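Local coordinates for outer membrane protein Omp121 (Bacteroides thetaiotaomicron, PDB 5FQ8), which probably carries nutrients across the bacterial outer membrane as a TonB-dependent transporter with a plug domain inside a transmembrane beta barrel, at residues S859-V864 with V872-P877; V763-V768 with F792-D797. All coordinates share one frame; numbering follows the deposited sequence.

From the N terminus, the chain leaves strand 716-731 and, before returning as strand 802-812, forms a small antiparallel sheet; contact 2 closes a 23-residue loop there by pairing 763-768 with 792-797. The next long excursion, between strands 815-825 and 899-915, holds contact 1, a tight hairpin in which only seven residues separate 859-864 from 872-877. The two contacts are therefore in series, neither nesting nor crossing, with nearest atoms about 11 Å apart and centres about 25 Å apart. They are nevertheless linked: strand 777-778, within the loop closed by contact 2, runs parallel to strand 859-865 and joins the hairpin of contact 1.

Contact 1 (S859-V864 with V872-P877); sequences SVNKIV and VENTTP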
loop_
_atom_site.group_PDB
_atom_site.type_symbol
_atom_site.label_atom_id
_atom_site.label_comp_id
_atom_site.label_asym_id
_atom_site.label_seq_id
_atom_site.Cartn_x
_atom_site.Cartn_y
_atom_site.Cartn_z
ATOM N N SER B 859 -34.352 37.905 -25.299
ATOM C CA SER B 859 -34.157 37.842 -23.862
ATOM C C SER B 859 -35.192 38.670 -23.120
ATOM O O SER B 859 -35.605 39.735 -23.576
ATOM C CB SER B 859 -32.755 38.323 -23.507
ATOM O OG SER B 859 -32.460 39.555 -24.131
ATOM N N VAL B 860 -35.615 38.166 -21.968
ATOM C CA VAL B 860 -36.485 38.897 -21.067
ATOM C C VAL B 860 -35.806 38.992 -19.715
ATOM O O VAL B 860 -34.766 38.391 -19.475
ATOM C CB VAL B 860 -37.859 38.235 -20.922
ATOM C CG1 VAL B 860 -38.469 38.032 -22.278
ATOM C CG2 VAL B 860 -37.706 36.925 -20.206
ATOM N N ASN B 861 -36.405 39.773 -18.833
ATOM C CA ASN B 861 -36.068 39.764 -17.423
ATOM C C ASN B 861 -37.309 39.336 -16.666
ATOM O O ASN B 861 -38.415 39.714 -17.030
ATOM C CB ASN B 861 -35.586 41.125 -16.948
ATOM C CG ASN B 861 -34.313 41.549 -17.625
ATOM O OD1 ASN B 861 -33.643 40.739 -18.229
ATOM N ND2 ASN B 861 -33.970 42.814 -17.523
ATOM N N LYS B 862 -37.127 38.509 -15.651
ATOM C CA LYS B 862 -38.227 38.056 -14.815
ATOM C C LYS B 862 -38.308 38.990 -13.620
ATOM O O LYS B 862 -37.412 39.002 -12.772
ATOM C CB LYS B 862 -38.002 36.616 -14.382
ATOM C CG LYS B 862 -39.187 35.944 -13.755
ATOM C CD LYS B 862 -38.741 34.611 -13.199
ATOM C CE LYS B 862 -39.899 33.837 -12.659
ATOM N NZ LYS B 862 -39.499 32.461 -12.339
ATOM N N ILE B 863 -39.367 39.786 -13.569
ATOM C CA ILE B 863 -39.571 40.756 -12.503
ATOM C C ILE B 863 -40.371 40.083 -11.399
ATOM O O ILE B 863 -41.554 39.794 -11.564
ATOM C CB ILE B 863 -40.278 42.009 -13.025
ATOM C CG1 ILE B 863 -39.426 42.664 -14.104
ATOM C CG2 ILE B 863 -40.507 42.974 -11.903
ATOM C CD1 ILE B 863 -38.042 42.956 -13.655
ATOM N N VAL B 864 -39.735 39.840 -10.267
ATOM C CA VAL B 864 -40.355 39.088 -9.190
ATOM C C VAL B 864 -40.527 39.991 -7.982
ATOM O O VAL B 864 -39.544 40.453 -7.395
ATOM C CB VAL B 864 -39.535 37.840 -8.834
ATOM C CG1 VAL B 864 -40.150 37.133 -7.649
ATOM C CG2 VAL B 864 -39.476 36.915 -10.006
ATOM N N VAL B 872 -40.112 41.332 -19.007
ATOM C CA VAL B 872 -39.784 42.598 -19.654
ATOM C C VAL B 872 -38.637 42.367 -20.623
ATOM O O VAL B 872 -37.702 41.629 -20.308
ATOM C CB VAL B 872 -39.398 43.666 -18.614
ATOM C CG1 VAL B 872 -38.873 44.905 -19.299
ATOM C CG2 VAL B 872 -40.578 44.002 -17.753
ATOM N N GLU B 873 -38.703 42.996 -21.799
ATOM C CA GLU B 873 -37.606 42.912 -22.755
ATOM C C GLU B 873 -36.292 43.245 -22.075
ATOM O O GLU B 873 -36.172 44.254 -21.381
ATOM C CB GLU B 873 -37.823 43.856 -23.937
ATOM C CG GLU B 873 -36.597 43.944 -24.852
ATOM C CD GLU B 873 -36.720 44.965 -25.970
ATOM O OE1 GLU B 873 -37.855 45.288 -26.365
ATOM O OE2 GLU B 873 -35.672 45.447 -26.449
ATOM N N ASN B 874 -35.309 42.385 -22.273
ATOM C CA ASN B 874 -34.035 42.552 -21.611
ATOM C C ASN B 874 -33.211 43.618 -22.305
ATOM O O ASN B 874 -33.010 43.572 -23.516
ATOM C CB ASN B 874 -33.268 41.243 -21.591
ATOM C CG ASN B 874 -31.837 41.448 -21.223
ATOM O OD1 ASN B 874 -31.530 42.152 -20.269
ATOM N ND2 ASN B 874 -30.939 40.875 -22.002
ATOM N N THR B 875 -32.703 44.554 -21.524
ATOM C CA THR B 875 -31.862 45.624 -22.018
ATOM C C THR B 875 -30.391 45.419 -21.700
ATOM O O THR B 875 -29.554 46.193 -22.172
ATOM C CB THR B 875 -32.342 46.932 -21.409
ATOM O OG1 THR B 875 -33.759 46.956 -21.494
ATOM C CG2 THR B 875 -31.810 48.106 -22.157
ATOM N N THR B 876 -30.050 44.397 -20.923
ATOM C CA THR B 876 -28.703 44.291 -20.407
ATOM C C THR B 876 -27.830 43.514 -21.370
ATOM O O THR B 876 -28.159 42.370 -21.699
ATOM C CB THR B 876 -28.683 43.619 -19.056
ATOM O OG1 THR B 876 -29.638 44.241 -18.196
ATOM C CG2 THR B 876 -27.341 43.814 -18.461
ATOM N N PRO B 877 -26.735 44.084 -21.845
ATOM C CA PRO B 877 -25.786 43.311 -22.637
ATOM C C PRO B 877 -24.911 42.440 -21.757
ATOM O O PRO B 877 -24.702 42.705 -20.575
ATOM C CB PRO B 877 -24.955 44.394 -23.324
ATOM C CG PRO B 877 -24.963 45.505 -22.358
ATOM C CD PRO B 877 -26.325 45.492 -21.728
#
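The carboxamide of N874 meets S859 in its own plane: ND2 donates to S859 OG at 2.9 Å, and the hydroxyl oxygen lies just 3° out of that plane. S859 OG is also bonded to V856 O, just before the strand, so the amide adds a second grip on the hydroxyl. The same ND2 also donates to T876 O, two residues on, tilted from the amide plane, while OD1 receives T876 N at 2.8 Å from well above its carbonyl plane. A second amide, that of N861, crosses the N874 group with the two planes 50° apart. CG of N874 stands anti to the backbone N (chi1 166°), which carries the amide over to S859 while OD1 stays within range of T876 N. Replacing N874 with an alanine would probably leave T876 N without this acceptor, S859 OG without its ND2 donor, and the turn less firmly set. Backbone bonds accompany the side-chain contact: N874 N donates to S859 O at 3.0 Å, and N861 and V872 exchange a pair of bonds, N861 N to V872 O and V872 N to N861 O. Farther along, I863 CG1 rests on V872 CG2 at 4.1 Å. T876 OG1 bonds S781 O, tying the outgoing chain to a neighbouring loop. The arrangement is that of an antiparallel beta hairpin, strands 859-865 and 868-873, whose returning strand leaves through an Asx turn at N874.

Contact 2 (V763-V768 with F792-D797); sequences VFKAQV and FGICGD
F792 lays one face of its ring over the backbone that joins A766 to Q767. Q767 N sits 3.6 Å above the ring plane, over its centre, whereas A766 C is offset toward the rim; Q767 CB comes up against CE1 and CZ. With CG set beside its own backbone N (chi1 -84°), the ring folds across the partner chain here, just beside the bonds that A766 and G793 exchange, A766 N to G793 O at 3.0 Å and G793 N to A766 O at 2.9 Å.

F764 works through both backbone and ring. Its N donates to G796 O at 2.8 Å, and its O accepts from C795 N; G796 O also lies at the edge of the phenyl ring, in its plane, with CB close by. One carbonyl thus meets the amide and the aromatic edge of the same residue. At the backbone angles of G796 a CB would press against the carbonyl O of C795, which suits glycine. Near this end, V763 CG1 packs on I794 CG2 at 3.7 Å.

K765 touches with the root of its side chain, CB lying 4.1 Å from F792 CB, and then runs extended away from 792-797 to make a cation-pi contact with Y754. On the opposite face of the sheet from K765 and I794, A766 CB meets C795 SG.

In the four-stranded antiparallel sheet, strand 763-766 is flanked by 752-756, reached through backbone bonds of V763 and K765, and by the outermost strand 793-794, while L899 of barrel strand 899-915 packs against F764, A766 and C795.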
loop_
_atom_site.group_PDB
_atom_site.type_symbol
_atom_site.label_atom_id
_atom_site.label_comp_id
_atom_site.label_asym_id
_atom_site.label_seq_id
_atom_site.Cartn_x
_atom_site.Cartn_y
_atom_site.Cartn_z
ATOM N N VAL B 763 -31.652 7.990 -20.252
ATOM C CA VAL B 763 -32.171 9.339 -20.416
ATOM C C VAL B 763 -31.224 10.344 -19.787
ATOM O O VAL B 763 -30.709 10.127 -18.690
ATOM C CB VAL B 763 -33.566 9.440 -19.793
ATOM C CG1 VAL B 763 -34.061 10.857 -19.873
ATOM C CG2 VAL B 763 -34.500 8.522 -20.509
ATOM N N PHE B 764 -30.990 11.454 -20.477
ATOM C CA PHE B 764 -30.135 12.520 -19.969
ATOM C C PHE B 764 -30.971 13.654 -19.410
ATOM O O PHE B 764 -31.990 14.024 -19.992
ATOM C CB PHE B 764 -29.245 13.100 -21.056
ATOM C CG PHE B 764 -28.016 12.321 -21.319
ATOM C CD1 PHE B 764 -26.858 12.593 -20.634
ATOM C CD2 PHE B 764 -28.011 11.339 -22.276
ATOM C CE1 PHE B 764 -25.722 11.901 -20.888
ATOM C CE2 PHE B 764 -26.885 10.653 -22.549
ATOM C CZ PHE B 764 -25.726 10.930 -21.848
ATOM N N LYS B 765 -30.521 14.207 -18.285
ATOM C CA LYS B 765 -31.009 15.468 -17.750
ATOM C C LYS B 765 -29.840 16.431 -17.633
ATOM O O LYS B 765 -28.731 16.032 -17.305
ATOM C CB LYS B 765 -31.666 15.278 -16.397
ATOM C CG LYS B 765 -32.953 14.509 -16.418
ATOM C CD LYS B 765 -33.551 14.456 -15.050
ATOM C CE LYS B 765 -34.879 13.750 -15.043
ATOM N NZ LYS B 765 -35.476 13.753 -13.682
ATOM N N ALA B 766 -30.086 17.700 -17.919
ATOM C CA ALA B 766 -29.024 18.694 -17.879
ATOM C C ALA B 766 -29.642 20.067 -17.686
ATOM O O ALA B 766 -30.828 20.267 -17.935
ATOM C CB ALA B 766 -28.180 18.639 -19.150
ATOM N N GLN B 767 -28.830 21.014 -17.231
ATOM C CA GLN B 767 -29.364 22.330 -16.897
ATOM C C GLN B 767 -29.647 23.126 -18.166
ATOM O O GLN B 767 -28.768 23.311 -19.008
ATOM C CB GLN B 767 -28.432 23.104 -15.961
ATOM C CG GLN B 767 -27.064 23.449 -16.473
ATOM C CD GLN B 767 -26.542 24.756 -15.925
ATOM O OE1 GLN B 767 -27.133 25.338 -15.040
ATOM N NE2 GLN B 767 -25.435 25.226 -16.463
ATOM N N VAL B 768 -30.891 23.569 -18.300
ATOM C CA VAL B 768 -31.338 24.435 -19.372
ATOM C C VAL B 768 -31.700 25.773 -18.756
ATOM O O VAL B 768 -31.864 25.889 -17.544
ATOM C CB VAL B 768 -32.534 23.828 -20.130
ATOM C CG1 VAL B 768 -33.742 23.818 -19.245
ATOM C CG2 VAL B 768 -32.803 24.565 -21.451
ATOM N N PHE B 792 -33.680 20.455 -13.816
ATOM C CA PHE B 792 -32.979 20.070 -15.025
ATOM C C PHE B 792 -33.977 19.575 -16.058
ATOM O O PHE B 792 -35.017 19.001 -15.726
ATOM C CB PHE B 792 -31.961 18.987 -14.729
ATOM C CG PHE B 792 -30.664 19.507 -14.232
ATOM C CD1 PHE B 792 -30.525 20.815 -13.845
ATOM C CD2 PHE B 792 -29.569 18.674 -14.160
ATOM C CE1 PHE B 792 -29.323 21.283 -13.377
ATOM C CE2 PHE B 792 -28.363 19.141 -13.714
ATOM C CZ PHE B 792 -28.235 20.448 -13.325
ATOM N N GLY B 793 -33.660 19.808 -17.326
ATOM C CA GLY B 793 -34.506 19.348 -18.409
ATOM C C GLY B 793 -34.021 18.031 -18.994
ATOM O O GLY B 793 -32.827 17.777 -19.075
ATOM N N ILE B 794 -34.978 17.183 -19.373
ATOM C CA ILE B 794 -34.661 16.001 -20.160
ATOM C C ILE B 794 -34.075 16.447 -21.485
ATOM O O ILE B 794 -34.565 17.398 -22.101
ATOM C CB ILE B 794 -35.921 15.148 -20.360
ATOM C CG1 ILE B 794 -36.430 14.646 -19.024
ATOM C CG2 ILE B 794 -35.617 13.960 -21.210
ATOM C CD1 ILE B 794 -37.505 13.627 -19.144
ATOM N N CYS B 795 -33.007 15.787 -21.924
ATOM C CA CYS B 795 -32.247 16.289 -23.061
ATOM C C CYS B 795 -31.886 15.204 -24.066
ATOM O O CYS B 795 -30.865 15.304 -24.738
ATOM C CB CYS B 795 -30.984 16.992 -22.586
ATOM S SG CYS B 795 -31.289 18.560 -21.849
ATOM N N GLY B 796 -32.719 14.193 -24.214
ATOM C CA GLY B 796 -32.425 13.116 -25.132
ATOM C C GLY B 796 -31.926 11.888 -24.405
ATOM O O GLY B 796 -31.737 11.873 -23.188
ATOM N N ASP B 797 -31.721 10.839 -25.182
ATOM C CA ASP B 797 -31.324 9.545 -24.663
ATOM C C ASP B 797 -29.993 9.133 -25.277
ATOM O O ASP B 797 -29.377 9.872 -26.044
ATOM C CB ASP B 797 -32.412 8.499 -24.912
ATOM C CG ASP B 797 -32.808 8.394 -26.361
ATOM O OD1 ASP B 797 -32.553 9.339 -27.133
ATOM O OD2 ASP B 797 -33.392 7.361 -26.731
#